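Local coordinates for protein probable dehydrogenase (Bordetella bronchiseptica, PDB 3MOI) that probably acts as an NAD(P)-dependent oxidoreductase of the GFO/IDH/MocA family, pairing a Rossmann-fold dinucleotide-binding domain with a C-terminal sheet domain, at residues His80-Ser85 / Ala104-Glu109; Trp244-Glu247 / Ala251-Pro254; Asp311-Ala314 / Val319-Tyr322. All blocks are in the same frame, centred on the assembly; numbering follows the deposited sequence.

Contact 1 of 3, residues His80-Ser85 / Ala104-Glu109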
# COMPACT_ATOMS: atom_id res chain seq x y z
N HIS A 80 20.19 -31.63 4.73
CA HIS A 80 20.31 -31.45 6.17
C HIS A 80 19.00 -31.89 6.85
O HIS A 80 19.00 -32.56 7.87
CB HIS A 80 20.69 -29.99 6.54
CG HIS A 80 22.15 -29.66 6.43
ND1 HIS A 80 22.63 -28.36 6.48
CD2 HIS A 80 23.25 -30.46 6.33
CE1 HIS A 80 23.95 -28.38 6.40
NE2 HIS A 80 24.35 -29.64 6.31
N VAL A 81 17.88 -31.60 6.22
CA VAL A 81 16.59 -31.98 6.77
C VAL A 81 16.37 -33.47 6.70
O VAL A 81 15.90 -34.10 7.68
CB VAL A 81 15.47 -31.18 6.12
CG1 VAL A 81 14.15 -31.94 6.19
CG2 VAL A 81 15.40 -29.76 6.77
N VAL A 82 16.69 -34.08 5.57
CA VAL A 82 16.60 -35.52 5.50
C VAL A 82 17.49 -36.19 6.51
O VAL A 82 17.12 -37.14 7.17
CB VAL A 82 16.96 -36.00 4.10
CG1 VAL A 82 17.12 -37.53 4.08
CG2 VAL A 82 15.86 -35.46 3.13
N GLN A 83 18.69 -35.69 6.65
CA GLN A 83 19.60 -36.34 7.55
C GLN A 83 19.09 -36.26 8.99
O GLN A 83 19.09 -37.27 9.71
CB GLN A 83 20.97 -35.69 7.50
CG GLN A 83 21.88 -36.16 6.45
CD GLN A 83 23.11 -35.30 6.44
OE1 GLN A 83 24.05 -35.56 7.16
NE2 GLN A 83 23.10 -34.25 5.67
N ALA A 84 18.64 -35.08 9.43
CA ALA A 84 18.14 -34.98 10.81
C ALA A 84 16.93 -35.87 11.02
O ALA A 84 16.83 -36.55 12.03
CB ALA A 84 17.82 -33.56 11.17
N SER A 85 16.03 -35.88 10.04
CA SER A 85 14.82 -36.71 10.14
C SER A 85 15.15 -38.15 10.32
O SER A 85 14.44 -38.84 11.06
CB SER A 85 14.03 -36.66 8.86
OG SER A 85 13.53 -35.40 8.65
N ALA A 104 11.45 -29.84 -1.85
CA ALA A 104 10.43 -29.67 -0.85
C ALA A 104 9.64 -30.97 -0.66
O ALA A 104 9.27 -31.28 0.42
CB ALA A 104 9.57 -28.58 -1.22
N ASP A 105 9.44 -31.75 -1.71
CA ASP A 105 8.73 -33.01 -1.56
C ASP A 105 9.60 -33.99 -0.84
O ASP A 105 9.09 -34.71 -0.03
CB ASP A 105 8.28 -33.62 -2.91
CG ASP A 105 7.09 -32.86 -3.52
OD1 ASP A 105 6.44 -32.03 -2.78
OD2 ASP A 105 6.80 -33.08 -4.72
N ARG A 106 10.89 -34.03 -1.12
CA ARG A 106 11.74 -34.97 -0.42
C ARG A 106 11.79 -34.66 1.06
O ARG A 106 11.90 -35.59 1.89
CB ARG A 106 13.20 -34.96 -0.92
CG ARG A 106 13.48 -35.57 -2.32
CD ARG A 106 15.06 -35.65 -2.49
NE ARG A 106 15.64 -36.57 -1.48
CZ ARG A 106 16.86 -36.51 -0.94
NH1 ARG A 106 17.73 -35.52 -1.21
NH2 ARG A 106 17.20 -37.45 -0.07
N MET A 107 11.69 -33.39 1.39
CA MET A 107 11.74 -32.93 2.80
C MET A 107 10.46 -33.36 3.56
O MET A 107 10.52 -33.95 4.67
CB MET A 107 12.00 -31.41 2.85
CG MET A 107 13.46 -30.95 2.41
SD MET A 107 13.73 -29.19 2.11
CE MET A 107 13.40 -29.26 0.50
N ILE A 108 9.32 -33.16 2.92
CA ILE A 108 8.03 -33.52 3.48
C ILE A 108 8.02 -35.04 3.74
O ILE A 108 7.70 -35.49 4.83
CB ILE A 108 6.89 -33.05 2.52
CG1 ILE A 108 6.80 -31.49 2.57
CG2 ILE A 108 5.53 -33.69 2.83
CD1 ILE A 108 6.02 -30.83 1.41
N GLU A 109 8.47 -35.80 2.76
CA GLU A 109 8.34 -37.23 2.83
C GLU A 109 9.23 -37.77 3.96
O GLU A 109 8.80 -38.58 4.79
CB GLU A 109 8.57 -37.84 1.45
CG GLU A 109 7.50 -37.38 0.42
CD GLU A 109 7.78 -37.71 -1.10
OE1 GLU A 109 8.94 -37.98 -1.50
OE2 GLU A 109 6.80 -37.70 -1.90
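Val81 lays one methyl, CG1, against the root of the Met107 side chain: CG1 lies 4.0 Å from Met107 CG and is about equally far from its CB. The two side chains meet at about a right angle, and it is the first two carbons of the methionine that are touched, not its sulfur. With chi1 at -70°, Met107 CG is placed anti to the carbonyl carbon, and the rest of the chain, bent at its last torsion, leads away from helix 77-86 toward Thr98. A second touch is made by Val82, whose CG2 lies over one face of the Arg106 guanidinium, near its rim, 4.0 Å from NH2. Arg106 leaves its helix flank, and the bend at chi3 (64°) brings its end nearer Val82. No hydrogen bond joins the segments, so apolar and van der Waals contact carries the whole of the 190 Å² buried between them. The closest CA atoms, those of Val82 and Met107, are 6.1 Å apart. Within helix 77-86, Ser85 OG donates to Val81 O at 2.9 Å, from the opposite face of that carbonyl's plane to Ser85 N; Val81 O is thus gripped from both faces, and the Ser85 hydroxyl is bound within its own helix, while its side chain packs against Val111 and Ala114 of helix 101-114. The pair belongs to the Rossmann-type domain: helix 77-86 follows strand 67-70 and helix 101-114 follows strand 90-93, successive helices beside a parallel sheet. Helix 56-62 meets the other flank of helix 77-86 through Leu56 and Met60, and helix 362-381 covers helix 101-114, where Asp105 forms a salt bridge with Lys366.

Contact 2 of 3, residues Trp244-Glu247 / Ala251-Pro254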
# COMPACT_ATOMS: atom_id res chain seq x y z
N TRP A 244 9.36 4.99 13.54
CA TRP A 244 10.83 4.95 13.44
C TRP A 244 11.42 3.85 14.35
O TRP A 244 12.43 4.07 15.02
CB TRP A 244 11.46 6.33 13.74
CG TRP A 244 11.39 7.30 12.62
CD1 TRP A 244 10.64 8.47 12.57
CD2 TRP A 244 12.08 7.21 11.37
NE1 TRP A 244 10.82 9.08 11.35
CE2 TRP A 244 11.71 8.34 10.61
CE3 TRP A 244 12.96 6.29 10.82
CZ2 TRP A 244 12.19 8.55 9.32
CZ3 TRP A 244 13.45 6.51 9.54
CH2 TRP A 244 13.06 7.63 8.80
N LEU A 245 10.76 2.67 14.39
CA LEU A 245 11.36 1.40 14.82
C LEU A 245 12.01 0.61 13.69
O LEU A 245 11.42 0.43 12.65
CB LEU A 245 10.30 0.44 15.31
CG LEU A 245 9.49 0.59 16.59
CD1 LEU A 245 9.18 -0.83 16.99
CD2 LEU A 245 10.25 1.35 17.69
N ALA A 246 13.18 0.03 13.91
CA ALA A 246 13.68 -0.97 12.95
C ALA A 246 12.93 -2.27 13.07
O ALA A 246 12.24 -2.54 14.05
CB ALA A 246 15.17 -1.21 13.08
N GLU A 247 13.08 -3.03 12.00
CA GLU A 247 12.57 -4.35 11.84
C GLU A 247 12.72 -5.18 13.12
O GLU A 247 11.74 -5.81 13.53
CB GLU A 247 13.33 -5.01 10.68
CG GLU A 247 12.90 -6.44 10.39
CD GLU A 247 13.49 -7.02 9.09
OE1 GLU A 247 13.59 -8.27 9.01
OE2 GLU A 247 13.80 -6.26 8.14
N ALA A 251 15.07 1.18 18.28
CA ALA A 251 14.75 2.43 17.59
C ALA A 251 15.72 2.68 16.41
O ALA A 251 16.86 2.29 16.48
CB ALA A 251 14.78 3.58 18.55
N LYS A 252 15.24 3.30 15.33
CA LYS A 252 16.05 3.49 14.11
C LYS A 252 16.33 4.95 13.90
O LYS A 252 15.54 5.82 14.29
CB LYS A 252 15.32 2.98 12.81
CG LYS A 252 16.26 2.34 11.72
CD LYS A 252 15.86 2.68 10.29
CE LYS A 252 16.43 1.69 9.22
NZ LYS A 252 15.50 1.64 8.01
N GLN A 253 17.45 5.21 13.23
CA GLN A 253 17.84 6.57 12.91
C GLN A 253 17.77 6.71 11.39
O GLN A 253 18.20 5.82 10.65
CB GLN A 253 19.22 7.00 13.52
CG GLN A 253 20.34 5.91 13.51
CD GLN A 253 21.32 6.00 14.71
OE1 GLN A 253 21.78 7.10 15.08
NE2 GLN A 253 21.66 4.85 15.29
N PRO A 254 17.20 7.81 10.93
CA PRO A 254 17.22 7.97 9.50
C PRO A 254 18.65 7.87 8.92
O PRO A 254 19.56 8.49 9.44
CB PRO A 254 16.62 9.35 9.31
CG PRO A 254 15.71 9.53 10.50
CD PRO A 254 16.41 8.85 11.61
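A short turn-back in the long connection between strand 225-231 and helix 258-265 brings 244-247 alongside 251-254, with a single beta bridge between Leu245 and Ala251 (CA atoms 4.5 Å apart). Neither segment forms a regular strand. One backbone hydrogen bond closes the turn: Lys252 N donates to Trp244 O at 2.9 Å and is nearly straight, at 166°, although the donor is tilted from the carbonyl plane. Further along, the indole of Trp244 lies against Pro254. Pro254 CG sits over the six-membered ring, 3.8 Å from its centroid and only 16° off the ring normal, the geometry of a CH-pi contact; the nearest ring atom is CH2, at 3.7 Å from that same CG. Trp244 CG, anti to the carbonyl carbon at chi1 -78°, directs the indole along the neighbouring segment as far as the proline. Next to the bridge, Lys252 uses its aliphatic base, with CG 4.0 Å from Ala246 CB and CB resting near the Ala246 amide. Its ammonium then leaves the contact to form salt bridges with Asp237 and Asp239. Close by, Glu247 is tied to Arg124 by a salt bridge, and Leu245 O accepts from His299. Lys252 thus divides its chemistry along its length: CB and CG pack between the segments, while NZ pairs with carboxylates beyond them. Across this surface turn the joining interactions are one backbone bond, a CH-pi contact and aliphatic packing, and the lysine charge is balanced by two aspartates outside the two segments.

Contact 3 of 3, residues Asp311-Ala314 / Val319-Tyr322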
# COMPACT_ATOMS: atom_id res chain seq x y z
N ASP A 311 -9.91 -1.32 11.46
CA ASP A 311 -8.63 -1.54 10.83
C ASP A 311 -7.65 -1.88 11.93
O ASP A 311 -7.74 -1.33 13.03
CB ASP A 311 -8.13 -0.32 10.04
CG ASP A 311 -9.05 0.03 8.85
OD1 ASP A 311 -9.78 -0.87 8.35
OD2 ASP A 311 -9.10 1.22 8.47
N LEU A 312 -6.72 -2.80 11.63
CA LEU A 312 -5.73 -3.26 12.56
C LEU A 312 -4.36 -2.87 12.03
O LEU A 312 -4.12 -2.94 10.83
CB LEU A 312 -5.80 -4.77 12.63
CG LEU A 312 -6.78 -5.55 13.47
CD1 LEU A 312 -7.99 -4.78 13.86
CD2 LEU A 312 -7.14 -6.93 12.87
N ARG A 313 -3.44 -2.52 12.93
CA ARG A 313 -2.08 -2.14 12.56
C ARG A 313 -1.08 -2.47 13.66
O ARG A 313 -1.37 -2.31 14.84
CB ARG A 313 -2.07 -0.64 12.35
CG ARG A 313 -0.73 -0.01 12.05
CD ARG A 313 -0.86 1.50 12.14
NE ARG A 313 0.42 2.15 11.86
CZ ARG A 313 0.73 3.36 12.22
NH1 ARG A 313 -0.12 4.12 12.93
NH2 ARG A 313 1.91 3.82 11.87
N ALA A 314 0.11 -2.95 13.29
CA ALA A 314 1.09 -3.35 14.28
C ALA A 314 1.64 -2.10 14.89
O ALA A 314 1.79 -1.11 14.19
CB ALA A 314 2.20 -4.17 13.68
N VAL A 319 -0.95 -4.23 19.03
CA VAL A 319 -1.74 -3.85 17.88
C VAL A 319 -2.64 -2.65 18.14
O VAL A 319 -3.38 -2.59 19.14
CB VAL A 319 -2.61 -5.00 17.39
CG1 VAL A 319 -3.52 -4.49 16.31
CG2 VAL A 319 -1.72 -6.21 16.90
N LEU A 320 -2.61 -1.72 17.20
CA LEU A 320 -3.46 -0.55 17.25
C LEU A 320 -4.77 -0.96 16.57
O LEU A 320 -4.73 -1.36 15.42
CB LEU A 320 -2.76 0.64 16.57
CG LEU A 320 -1.76 1.40 17.48
CD1 LEU A 320 -0.77 2.26 16.68
CD2 LEU A 320 -2.50 2.29 18.59
N VAL A 321 -5.89 -0.93 17.31
CA VAL A 321 -7.21 -1.26 16.77
C VAL A 321 -8.00 0.01 16.54
O VAL A 321 -8.49 0.62 17.50
CB VAL A 321 -8.05 -2.14 17.72
CG1 VAL A 321 -9.43 -2.42 17.14
CG2 VAL A 321 -7.33 -3.39 18.00
N TYR A 322 -8.16 0.40 15.27
CA TYR A 322 -8.95 1.59 14.92
C TYR A 322 -10.39 1.21 14.77
O TYR A 322 -10.79 0.75 13.72
CB TYR A 322 -8.43 2.21 13.63
CG TYR A 322 -7.03 2.72 13.79
CD1 TYR A 322 -6.76 4.05 14.17
CD2 TYR A 322 -5.96 1.87 13.61
CE1 TYR A 322 -5.41 4.50 14.32
CE2 TYR A 322 -4.65 2.31 13.75
CZ TYR A 322 -4.38 3.59 14.09
OH TYR A 322 -3.05 3.92 14.19
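Arg313 and Leu320 exchange two backbone hydrogen bonds, Leu320 N to Arg313 O at 2.7 Å and Arg313 N to Leu320 O at 3.0 Å. Asp311 and Tyr322 exchange two more, the shorter being Tyr322 N to Asp311 O at 2.9 Å. These four bind antiparallel strands 310-314 and 318-323 into a beta hairpin, with Leu312-Val321 and Ala314-Val319 as the non-hydrogen-bonded pairs between and beyond them. One side-chain bond is added: Arg313 NH1 donates to Tyr322 OH at 3.2 Å, with the acceptor in the guanidinium plane and an N-H...O angle of 153°. The extended Arg313, its CG anti to the backbone N (chi1 176°), stands up from the sheet; the Tyr322 ring leans toward it, and NH1 and OH meet above the strands, the two planes 25° apart. NH2 donates to Met241 O of the same chain, while NH1 also forms a salt bridge with Glu240 of the second subunit. The Tyr322 ring turns an edge to Asp311 O, its CD2 3.7 Å from that oxygen. On the reverse face the contacts are apolar: Leu312 CB meets Val319 CG1 and Leu312 CD1 meets Val321 CG1, both at 4.3 Å, and helix 128-139 covers Leu312, Ala314 and Val319. The two faces therefore differ in chemistry. Asp311, Arg313 and Tyr322 meet the second subunit: Asp311 OD2 accepts from Phe236 N of the second subunit, and the Tyr322 ring meets that same phenylalanine edge-to-face. The guanidinium, held by Tyr322, by Met241 O and by Glu240 of the second subunit, probably carries its charge well compensated at this dimer interface.

The three contacts move from the Rossmann-type N-terminal part of the chain to its C-terminal sheet domain. Contact 1 is partly buried helix-to-helix packing without a hydrogen bond across it; contact 2 is a surface turn with one; contact 3 is buried strand pairing with five. No helix or strand is common to any two. Contact 1 lies on the opposite side of the chain's centre from both others, its centre 38 Å from each, whereas contacts 2 and 3 are neighbours, their nearest atoms about 8 Å apart. None has an ion pair between its own segments: charged side chains of contacts 1 and 2 pair elsewhere in the chain, while contact 3 reaches the second subunit.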